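Local coordinates for cupin domain-containing protein (Rhodopseudomonas palustris, PDB 3LAG) that is of unknown function but has a cupin fold that binds a nickel ion, and is probably a metal-dependent protein of that superfamily, at residues M2-I10 with T20-T30. Numbering follows the deposited sequence. Where two conformers were deposited one is given.
Sequences MTVAAKSEI and TEWRLPPGSAT
The N-terminal beta hairpin of this cupin fold joins strand 4-13 to strand 17-24; the first strand, interrupted near Ala-6, begins by pairing in parallel with strand 28-34 and then turns to strand 17-24. Antiparallel pairing rests on two reciprocal backbone pairs, Lys-7 with Arg-23 and Glu-9 with Glu-21; Arg-23 N donates to Lys-7 O at 2.8 Å. On the N-terminal side of Ala-6 the partner is strand 28-34: Val-4 N donates to Gly-27 O (3.0 Å), Ala-29 N to Val-4 O, and Ala-6 N reaches Ala-29 O from above its carbonyl plane, a water also bridging these two atoms. The type II turn Pro-25 to Ser-28 carries the chain from one neighbour of the first strand to the other, tied by Ser-28 OG to Pro-25 O at 2.7 Å. On the face carrying Trp-22, Ser-8 CB sits over the six-membered ring, 3.6 Å from its centroid in a CH-pi contact, with Thr-20 CG2 over the same face, while Ala-6 CB meets the ring edge at CZ3 (4.0 Å) and touches Leu-24 CD1 at 3.7 Å. With CG anti to the carbonyl carbon (chi1 -73°), the indole lies beneath Ser-8; Phe-89 also meets it. Replacing Trp-22 by an alanine is likely to leave Ser-8 CB and Thr-20 CG2 without the ring face they lie over, and to open a gap beside Phe-89. On the other face Arg-23 NE salt-bridges Glu-21 OE2 at 2.9 Å, and Arg-67 of the second subunit salt-bridges Glu-9 OE2. One strand shared between antiparallel and parallel neighbours thus helps build the cupin beta-barrel.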
loop_
_atom_site.group_PDB
_atom_site.type_symbol
_atom_site.label_atom_id
_atom_site.label_comp_id
_atom_site.label_asym_id
_atom_site.label_seq_id
_atom_site.Cartn_x
_atom_site.Cartn_y
_atom_site.Cartn_z
HETATM N N MSE B 2 19.700 -18.839 -15.184
HETATM C CA MSE B 2 20.210 -17.486 -15.144
HETATM C C MSE B 2 19.261 -16.411 -14.699
HETATM O O MSE B 2 19.695 -15.350 -14.250
HETATM C CB MSE B 2 20.851 -17.137 -16.439
HETATM C CG MSE B 2 22.102 -17.875 -16.509
HETATM SE SE MSE B 2 22.968 -17.209 -17.986
HETATM C CE MSE B 2 22.798 -18.765 -19.055
ATOM N N THR B 3 17.965 -16.674 -14.772
ATOM C CA THR B 3 16.987 -15.735 -14.246
ATOM C C THR B 3 17.055 -15.729 -12.726
ATOM O O THR B 3 17.124 -16.795 -12.102
ATOM C CB THR B 3 15.562 -16.123 -14.661
ATOM O OG1 THR B 3 15.515 -16.267 -16.084
ATOM C CG2 THR B 3 14.560 -15.057 -14.224
ATOM N N VAL B 4 17.028 -14.538 -12.138
ATOM C CA VAL B 4 17.039 -14.385 -10.699
ATOM C C VAL B 4 15.602 -14.500 -10.194
ATOM O O VAL B 4 14.667 -14.003 -10.825
ATOM C CB VAL B 4 17.657 -13.024 -10.314
ATOM C CG1 VAL B 4 17.448 -12.719 -8.830
ATOM C CG2 VAL B 4 19.144 -13.011 -10.681
ATOM N N ALA B 5 15.406 -15.173 -9.069
ATOM C CA ALA B 5 14.075 -15.254 -8.483
ATOM C C ALA B 5 13.616 -13.902 -7.932
ATOM O O ALA B 5 14.395 -13.169 -7.332
ATOM C CB ALA B 5 14.041 -16.313 -7.395
ATOM N N ALA B 6 12.349 -13.573 -8.153
ATOM C CA ALA B 6 11.744 -12.448 -7.458
ATOM C C ALA B 6 11.687 -12.786 -5.972
ATOM O O ALA B 6 11.540 -13.956 -5.607
ATOM C CB ALA B 6 10.355 -12.197 -7.993
ATOM N N LYS B 7 11.785 -11.773 -5.118
ATOM C CA LYS B 7 11.663 -11.967 -3.682
ATOM C C LYS B 7 10.289 -11.504 -3.226
ATOM O O LYS B 7 9.771 -10.489 -3.709
ATOM C CB LYS B 7 12.734 -11.156 -2.957
ATOM C CG LYS B 7 14.160 -11.469 -3.371
ATOM C CD LYS B 7 15.132 -10.469 -2.744
ATOM C CE LYS B 7 16.519 -10.551 -3.367
ATOM N NZ LYS B 7 17.414 -9.473 -2.855
ATOM N N SER B 8 9.702 -12.239 -2.286
ATOM C CA SER B 8 8.426 -11.835 -1.703
ATOM C C SER B 8 8.411 -12.013 -0.185
ATOM O O SER B 8 9.024 -12.936 0.339
ATOM C CB SER B 8 7.264 -12.612 -2.328
ATOM O OG SER B 8 7.380 -13.990 -2.045
ATOM N N GLU B 9 7.717 -11.110 0.502
ATOM C CA GLU B 9 7.522 -11.185 1.944
ATOM C C GLU B 9 6.059 -10.896 2.241
ATOM O O GLU B 9 5.527 -9.840 1.868
ATOM C CB GLU B 9 8.390 -10.170 2.684
ATOM C CG GLU B 9 8.178 -10.213 4.191
ATOM C CD GLU B 9 8.299 -8.849 4.871
ATOM O OE1 GLU B 9 8.492 -7.830 4.170
ATOM O OE2 GLU B 9 8.189 -8.800 6.118
ATOM N N ILE B 10 5.401 -11.840 2.903
ATOM C CA ILE B 10 4.010 -11.644 3.287
ATOM C C ILE B 10 3.972 -10.840 4.582
ATOM O O ILE B 10 4.340 -11.338 5.643
ATOM C CB ILE B 10 3.254 -12.980 3.403
ATOM C CG1 ILE B 10 3.211 -13.671 2.035
ATOM C CG2 ILE B 10 1.836 -12.762 3.900
ATOM C CD1 ILE B 10 2.734 -15.108 2.049
ATOM N N THR B 20 1.579 -8.559 0.313
ATOM C CA THR B 20 2.889 -9.099 -0.029
ATOM C C THR B 20 3.776 -8.026 -0.620
ATOM O O THR B 20 3.382 -7.319 -1.549
ATOM C CB THR B 20 2.778 -10.233 -1.066
ATOM O OG1 THR B 20 1.857 -11.220 -0.588
ATOM C CG2 THR B 20 4.129 -10.895 -1.316
ATOM N N GLU B 21 4.977 -7.912 -0.067
ATOM C CA GLU B 21 6.006 -7.052 -0.627
ATOM C C GLU B 21 6.809 -7.828 -1.661
ATOM O O GLU B 21 7.377 -8.880 -1.355
ATOM C CB GLU B 21 6.935 -6.557 0.478
ATOM C CG GLU B 21 8.067 -5.682 -0.011
ATOM C CD GLU B 21 8.972 -5.258 1.124
ATOM O OE1 GLU B 21 8.784 -5.764 2.252
ATOM O OE2 GLU B 21 9.862 -4.415 0.899
ATOM N N TRP B 22 6.851 -7.302 -2.884
ATOM C CA TRP B 22 7.626 -7.894 -3.969
ATOM C C TRP B 22 8.858 -7.056 -4.250
ATOM O O TRP B 22 8.771 -5.839 -4.391
ATOM C CB TRP B 22 6.779 -8.017 -5.247
ATOM C CG TRP B 22 5.755 -9.100 -5.141
ATOM C CD1 TRP B 22 4.445 -8.972 -4.759
ATOM C CD2 TRP B 22 5.962 -10.493 -5.388
ATOM N NE1 TRP B 22 3.825 -10.202 -4.760
ATOM C CE2 TRP B 22 4.734 -11.151 -5.152
ATOM C CE3 TRP B 22 7.068 -11.249 -5.797
ATOM C CZ2 TRP B 22 4.584 -12.528 -5.300
ATOM C CZ3 TRP B 22 6.915 -12.620 -5.949
ATOM C CH2 TRP B 22 5.681 -13.244 -5.703
ATOM N N ARG B 23 10.007 -7.721 -4.314
ATOM C CA ARG B 23 11.260 -7.074 -4.683
ATOM C C ARG B 23 11.862 -7.834 -5.843
ATOM O O ARG B 23 12.140 -9.032 -5.742
ATOM C CB ARG B 23 12.230 -7.053 -3.500
ATOM C CG ARG B 23 11.813 -6.086 -2.427
ATOM C CD ARG B 23 12.789 -6.064 -1.258
ATOM N NE ARG B 23 12.472 -4.971 -0.348
ATOM C CZ ARG B 23 12.982 -3.747 -0.434
ATOM N NH1 ARG B 23 13.859 -3.440 -1.381
ATOM N NH2 ARG B 23 12.624 -2.827 0.445
ATOM N N LEU B 24 12.048 -7.137 -6.956
ATOM C CA LEU B 24 12.609 -7.747 -8.153
ATOM C C LEU B 24 13.950 -7.123 -8.481
ATOM O O LEU B 24 14.022 -5.991 -8.972
ATOM C CB LEU B 24 11.664 -7.603 -9.347
ATOM C CG LEU B 24 10.610 -8.697 -9.496
ATOM C CD1 LEU B 24 9.549 -8.590 -8.422
ATOM C CD2 LEU B 24 9.992 -8.606 -10.879
ATOM N N PRO B 25 15.031 -7.866 -8.217
ATOM C CA PRO B 25 16.357 -7.406 -8.643
ATOM C C PRO B 25 16.434 -7.304 -10.172
ATOM O O PRO B 25 15.648 -7.918 -10.881
ATOM C CB PRO B 25 17.277 -8.534 -8.167
ATOM C CG PRO B 25 16.546 -9.180 -7.048
ATOM C CD PRO B 25 15.101 -9.116 -7.439
ATOM N N PRO B 26 17.397 -6.542 -10.693
ATOM C CA PRO B 26 17.619 -6.567 -12.145
ATOM C C PRO B 26 17.824 -8.003 -12.629
ATOM O O PRO B 26 18.539 -8.772 -11.985
ATOM C CB PRO B 26 18.895 -5.740 -12.320
ATOM C CG PRO B 26 18.858 -4.785 -11.138
ATOM C CD PRO B 26 18.279 -5.587 -10.004
ATOM N N GLY B 27 17.179 -8.363 -13.734
ATOM C CA GLY B 27 17.320 -9.699 -14.287
ATOM C C GLY B 27 16.496 -10.770 -13.589
ATOM O O GLY B 27 16.774 -11.963 -13.734
ATOM N N SER B 28 15.486 -10.360 -12.831
ATOM C CA SER B 28 14.640 -11.314 -12.124
ATOM C C SER B 28 13.267 -11.471 -12.778
ATOM O O SER B 28 12.880 -10.683 -13.654
ATOM C CB SER B 28 14.472 -10.900 -10.654
ATOM O OG SER B 28 13.687 -9.728 -10.522
ATOM N N ALA B 29 12.544 -12.496 -12.327
ATOM C CA ALA B 29 11.173 -12.759 -12.766
ATOM C C ALA B 29 10.398 -13.493 -11.679
ATOM O O ALA B 29 10.962 -14.302 -10.949
ATOM C CB ALA B 29 11.172 -13.568 -14.058
ATOM N N THR B 30 9.102 -13.217 -11.576
ATOM C CA THR B 30 8.242 -13.935 -10.636
ATOM C C THR B 30 7.956 -15.347 -11.119
ATOM O O THR B 30 7.631 -16.228 -10.320
ATOM C CB THR B 30 6.878 -13.246 -10.494
ATOM O OG1 THR B 30 6.272 -13.122 -11.788
ATOM C CG2 THR B 30 7.034 -11.852 -9.916
HETATM O O HOH W 1 19.344 -12.649 -14.638
HETATM O O HOH W 2 10.639 -15.871 -8.630
#